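Local coordinates for hypothetical sugar ABC-transporter sugar binding protein (Arthrobacter globiformis, PDB 7BVT), which binds cyclic alpha-maltosyl-1,6-maltose and, as a solute-binding protein of an ABC transporter, probably delivers it for uptake, at residues Gln132-Tyr144 with Glu327-Asp339. Residues are numbered along the deposited sequence; the frame is centred on the assembly and turned at random.
Sequences QVSVPVSANNLGY and EWSKETGMLPVLD. With GLC (alpha-D-glucopyranose), chain B.
L335 N donates to A139 O over 2.8 Å with an N-H...O angle of 150°, the firm backbone bond joining the loop after helix 322-332 to the link between strands 131-136 and 140-147. W328 NE1 reaches V137 O at 2.9 Å, but the 128° angle makes this bond weak; with CG anti to the backbone N, NE1 is brought within bonding distance of that carbonyl. Van der Waals contacts flank these bonds. V337 CG1 lies 3.6 Å from S138 C and makes an apolar contact with P136 CB, while the M334 chain, bent at chi3, sets both SD and CE against S138 CB. S138 OG is hydrogen-bonded to E297 OE1. L335 CD1 touches N141 ND2 (3.4 Å), whose hydrogen bond goes to Y361 O.

In the sugar pocket of this solute-binding fold, N140 ND2 donates almost straight (174°) to glucose O2 at 2.9 Å; D90 and R371 also hydrogen-bond this glucose. An alanine here removes that donor and is likely to leave O2 without this partner, weakening the hold on the glucose. The chemistry thus divides: one sound backbone bond, a weak indole bond and van der Waals packing tie the link to helix 322-332 and its following loop, while the N140 amide serves the ligand.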
loop_
_atom_site.group_PDB
_atom_site.type_symbol
_atom_site.label_atom_id
_atom_site.label_comp_id
_atom_site.label_asym_id
_atom_site.label_seq_id
_atom_site.Cartn_x
_atom_site.Cartn_y
_atom_site.Cartn_z
ATOM N N GLN A 132 -15.977 -12.202 -3.787
ATOM C CA GLN A 132 -14.553 -12.024 -3.454
ATOM C C GLN A 132 -13.821 -12.096 -4.793
ATOM O O GLN A 132 -13.416 -13.197 -5.186
ATOM C CB GLN A 132 -14.133 -13.101 -2.489
ATOM C CG GLN A 132 -12.758 -12.851 -1.933
ATOM C CD GLN A 132 -12.752 -11.691 -0.974
ATOM O OE1 GLN A 132 -13.411 -11.727 0.065
ATOM N NE2 GLN A 132 -12.028 -10.633 -1.310
ATOM N N VAL A 133 -13.687 -10.954 -5.457
ATOM C CA VAL A 133 -13.163 -10.948 -6.855
ATOM C C VAL A 133 -11.629 -10.833 -6.865
ATOM O O VAL A 133 -11.022 -11.120 -7.894
ATOM C CB VAL A 133 -13.772 -9.841 -7.714
ATOM C CG1 VAL A 133 -15.263 -10.104 -7.910
ATOM C CG2 VAL A 133 -13.457 -8.430 -7.190
ATOM N N SER A 134 -11.003 -10.419 -5.766
ATOM C CA SER A 134 -9.543 -10.412 -5.608
ATOM C C SER A 134 -9.153 -10.953 -4.223
ATOM O O SER A 134 -9.926 -10.900 -3.246
ATOM C CB SER A 134 -8.929 -9.044 -5.867
ATOM O OG SER A 134 -9.323 -8.102 -4.880
ATOM N N VAL A 135 -7.935 -11.435 -4.154
ATOM C CA VAL A 135 -7.301 -11.785 -2.868
ATOM C C VAL A 135 -5.900 -11.222 -2.940
ATOM O O VAL A 135 -5.224 -11.350 -3.955
ATOM C CB VAL A 135 -7.378 -13.298 -2.579
ATOM C CG1 VAL A 135 -6.629 -14.108 -3.629
ATOM C CG2 VAL A 135 -6.907 -13.654 -1.196
ATOM N N PRO A 136 -5.372 -10.652 -1.867
ATOM C CA PRO A 136 -3.974 -10.227 -1.890
ATOM C C PRO A 136 -3.035 -11.431 -1.916
ATOM O O PRO A 136 -3.259 -12.418 -1.272
ATOM C CB PRO A 136 -3.841 -9.463 -0.574
ATOM C CG PRO A 136 -4.832 -10.106 0.340
ATOM C CD PRO A 136 -6.000 -10.376 -0.574
ATOM N N VAL A 137 -1.948 -11.296 -2.673
ATOM C CA VAL A 137 -0.847 -12.282 -2.712
ATOM C C VAL A 137 0.461 -11.641 -2.304
ATOM O O VAL A 137 1.435 -12.382 -2.140
ATOM C CB VAL A 137 -0.748 -12.934 -4.096
ATOM C CG1 VAL A 137 -1.966 -13.818 -4.290
ATOM C CG2 VAL A 137 -0.589 -11.947 -5.226
ATOM N N SER A 138 0.485 -10.333 -2.068
ATOM C CA SER A 138 1.608 -9.670 -1.365
ATOM C C SER A 138 1.048 -8.441 -0.656
ATOM O O SER A 138 -0.096 -8.037 -0.988
ATOM C CB SER A 138 2.669 -9.250 -2.306
ATOM O OG SER A 138 2.242 -8.175 -3.102
ATOM N N ALA A 139 1.752 -7.922 0.308
ATOM C CA ALA A 139 1.316 -6.677 0.971
ATOM C C ALA A 139 2.531 -5.837 1.309
ATOM O O ALA A 139 3.655 -6.314 1.371
ATOM C CB ALA A 139 0.522 -6.994 2.205
ATOM N N ASN A 140 2.266 -4.558 1.488
ATOM C CA ASN A 140 3.226 -3.571 1.988
ATOM C C ASN A 140 2.412 -2.487 2.693
ATOM O O ASN A 140 1.150 -2.469 2.605
ATOM C CB ASN A 140 4.092 -3.029 0.862
ATOM C CG ASN A 140 3.320 -2.350 -0.246
ATOM O OD1 ASN A 140 2.579 -1.405 0.015
ATOM N ND2 ASN A 140 3.595 -2.707 -1.482
ATOM N N ASN A 141 3.089 -1.646 3.448
ATOM C CA ASN A 141 2.436 -0.520 4.116
ATOM C C ASN A 141 3.446 0.578 4.392
ATOM O O ASN A 141 4.653 0.433 4.135
ATOM C CB ASN A 141 1.598 -0.960 5.324
ATOM C CG ASN A 141 2.423 -1.446 6.489
ATOM O OD1 ASN A 141 3.393 -0.798 6.924
ATOM N ND2 ASN A 141 2.000 -2.554 7.054
ATOM N N LEU A 142 2.898 1.732 4.730
ATOM C CA LEU A 142 3.727 2.927 4.962
ATOM C C LEU A 142 4.159 2.942 6.414
ATOM O O LEU A 142 3.348 2.734 7.304
ATOM C CB LEU A 142 2.952 4.191 4.613
ATOM C CG LEU A 142 2.779 4.437 3.131
ATOM C CD1 LEU A 142 1.778 5.586 2.907
ATOM C CD2 LEU A 142 4.066 4.799 2.492
ATOM N N GLY A 143 5.411 3.310 6.599
ATOM C CA GLY A 143 6.021 3.402 7.916
ATOM C C GLY A 143 6.826 4.664 8.027
ATOM O O GLY A 143 6.956 5.425 7.061
ATOM N N TYR A 144 7.383 4.854 9.193
ATOM C CA TYR A 144 8.260 6.019 9.456
ATOM C C TYR A 144 9.701 5.555 9.373
ATOM O O TYR A 144 10.067 4.629 10.067
ATOM C CB TYR A 144 7.919 6.591 10.837
ATOM C CG TYR A 144 8.770 7.756 11.265
ATOM C CD1 TYR A 144 8.470 9.026 10.825
ATOM C CD2 TYR A 144 9.869 7.592 12.086
ATOM C CE1 TYR A 144 9.236 10.138 11.189
ATOM C CE2 TYR A 144 10.652 8.678 12.438
ATOM C CZ TYR A 144 10.360 9.936 11.963
ATOM O OH TYR A 144 11.107 10.997 12.381
ATOM N N GLU A 327 7.458 -18.404 3.201
ATOM C CA GLU A 327 8.698 -18.442 2.361
ATOM C C GLU A 327 8.695 -17.314 1.340
ATOM O O GLU A 327 9.711 -16.621 1.194
ATOM C CB GLU A 327 8.901 -19.772 1.629
ATOM C CG GLU A 327 10.339 -20.317 1.788
ATOM C CD GLU A 327 11.260 -20.453 0.570
ATOM O OE1 GLU A 327 10.784 -20.362 -0.596
ATOM O OE2 GLU A 327 12.480 -20.676 0.787
ATOM N N TRP A 328 7.556 -17.056 0.684
ATOM C CA TRP A 328 7.421 -15.947 -0.288
ATOM C C TRP A 328 7.747 -14.577 0.350
ATOM O O TRP A 328 8.466 -13.762 -0.289
ATOM C CB TRP A 328 5.973 -15.968 -0.801
ATOM C CG TRP A 328 5.500 -14.797 -1.592
ATOM C CD1 TRP A 328 4.524 -13.951 -1.167
ATOM C CD2 TRP A 328 5.842 -14.387 -2.918
ATOM N NE1 TRP A 328 4.254 -13.028 -2.122
ATOM C CE2 TRP A 328 5.020 -13.287 -3.230
ATOM C CE3 TRP A 328 6.725 -14.849 -3.910
ATOM C CZ2 TRP A 328 5.057 -12.640 -4.456
ATOM C CZ3 TRP A 328 6.787 -14.188 -5.112
ATOM C CH2 TRP A 328 5.957 -13.092 -5.389
ATOM N N SER A 329 7.184 -14.283 1.510
ATOM C CA SER A 329 7.394 -13.003 2.221
ATOM C C SER A 329 8.885 -12.900 2.584
ATOM O O SER A 329 9.519 -11.881 2.273
ATOM C CB SER A 329 6.509 -12.930 3.443
ATOM O OG SER A 329 5.130 -13.041 3.060
ATOM N N LYS A 330 9.428 -13.969 3.154
ATOM C CA LYS A 330 10.850 -13.937 3.590
ATOM C C LYS A 330 11.749 -13.558 2.412
ATOM O O LYS A 330 12.641 -12.721 2.578
ATOM C CB LYS A 330 11.331 -15.287 4.099
ATOM C CG LYS A 330 10.894 -15.681 5.500
ATOM C CD LYS A 330 11.422 -17.085 5.738
ATOM C CE LYS A 330 11.239 -17.643 7.116
ATOM N NZ LYS A 330 11.732 -19.041 7.135
ATOM N N GLU A 331 11.542 -14.183 1.275
ATOM C CA GLU A 331 12.455 -14.063 0.127
ATOM C C GLU A 331 12.186 -12.795 -0.664
ATOM O O GLU A 331 13.131 -12.339 -1.339
ATOM C CB GLU A 331 12.465 -15.374 -0.642
ATOM C CG GLU A 331 11.395 -15.603 -1.656
ATOM C CD GLU A 331 11.377 -17.087 -2.065
ATOM O OE1 GLU A 331 12.243 -17.852 -1.564
ATOM O OE2 GLU A 331 10.473 -17.515 -2.838
ATOM N N THR A 332 10.993 -12.187 -0.598
ATOM C CA THR A 332 10.733 -10.968 -1.400
ATOM C C THR A 332 10.844 -9.682 -0.534
ATOM O O THR A 332 10.890 -8.618 -1.109
ATOM C CB THR A 332 9.332 -11.020 -2.025
ATOM O OG1 THR A 332 8.449 -11.077 -0.898
ATOM C CG2 THR A 332 9.151 -12.187 -2.979
ATOM N N GLY A 333 10.803 -9.807 0.780
ATOM C CA GLY A 333 10.699 -8.648 1.697
ATOM C C GLY A 333 9.305 -8.027 1.710
ATOM O O GLY A 333 9.125 -6.917 2.254
ATOM N N MET A 334 8.349 -8.703 1.102
ATOM C CA MET A 334 6.939 -8.242 1.132
ATOM C C MET A 334 6.300 -8.748 2.407
ATOM O O MET A 334 6.741 -9.714 3.009
ATOM C CB MET A 334 6.162 -8.636 -0.132
ATOM C CG MET A 334 6.831 -8.026 -1.324
ATOM S SD MET A 334 5.957 -7.971 -2.880
ATOM C CE MET A 334 6.158 -9.699 -3.235
ATOM N N LEU A 335 5.300 -8.018 2.900
ATOM C CA LEU A 335 4.661 -8.404 4.162
ATOM C C LEU A 335 3.659 -9.523 3.898
ATOM O O LEU A 335 3.027 -9.544 2.843
ATOM C CB LEU A 335 3.945 -7.189 4.764
ATOM C CG LEU A 335 4.809 -5.956 4.938
ATOM C CD1 LEU A 335 4.017 -4.820 5.523
ATOM C CD2 LEU A 335 6.002 -6.246 5.840
ATOM N N PRO A 336 3.470 -10.447 4.857
ATOM C CA PRO A 336 2.590 -11.570 4.631
ATOM C C PRO A 336 1.147 -11.079 4.590
ATOM O O PRO A 336 0.766 -10.183 5.342
ATOM C CB PRO A 336 2.769 -12.521 5.801
ATOM C CG PRO A 336 3.730 -11.857 6.724
ATOM C CD PRO A 336 4.207 -10.564 6.127
ATOM N N VAL A 337 0.343 -11.720 3.778
ATOM C CA VAL A 337 -1.090 -11.330 3.668
ATOM C C VAL A 337 -1.956 -12.027 4.733
ATOM O O VAL A 337 -3.131 -11.640 4.876
ATOM C CB VAL A 337 -1.625 -11.600 2.248
ATOM C CG1 VAL A 337 -0.818 -10.830 1.226
ATOM C CG2 VAL A 337 -1.672 -13.068 1.889
ATOM N N LEU A 338 -1.443 -13.061 5.394
ATOM C CA LEU A 338 -2.153 -13.831 6.413
ATOM C C LEU A 338 -1.888 -13.213 7.786
ATOM O O LEU A 338 -0.725 -12.992 8.129
ATOM C CB LEU A 338 -1.679 -15.276 6.371
ATOM C CG LEU A 338 -1.941 -16.031 5.083
ATOM C CD1 LEU A 338 -1.410 -17.457 5.174
ATOM C CD2 LEU A 338 -3.432 -16.110 4.776
ATOM N N ASP A 339 -2.942 -13.019 8.580
ATOM C CA ASP A 339 -2.787 -12.546 9.964
ATOM C C ASP A 339 -1.923 -13.571 10.715
ATOM O O ASP A 339 -1.042 -13.170 11.513
ATOM C CB ASP A 339 -4.142 -12.351 10.653
ATOM C CG ASP A 339 -5.041 -11.177 10.264
ATOM O OD1 ASP A 339 -4.672 -10.423 9.425
ATOM O OD2 ASP A 339 -6.185 -11.114 10.793
HETATM C C1 GLC B . 3.172 1.013 -3.729
HETATM C C2 GLC B . 1.944 0.204 -3.448
HETATM C C3 GLC B . 0.784 0.706 -4.270
HETATM C C4 GLC B . 0.622 2.210 -3.999
HETATM C C5 GLC B . 1.896 2.939 -4.405
HETATM C C6 GLC B . 1.777 4.445 -4.112
HETATM O O2 GLC B . 2.280 -1.162 -3.614
HETATM O O3 GLC B . -0.391 -0.052 -3.934
HETATM O O4 GLC B . -0.435 2.770 -4.755
HETATM O O5 GLC B . 2.948 2.447 -3.613
HETATM O O6 GLC B . 2.729 5.124 -4.925
#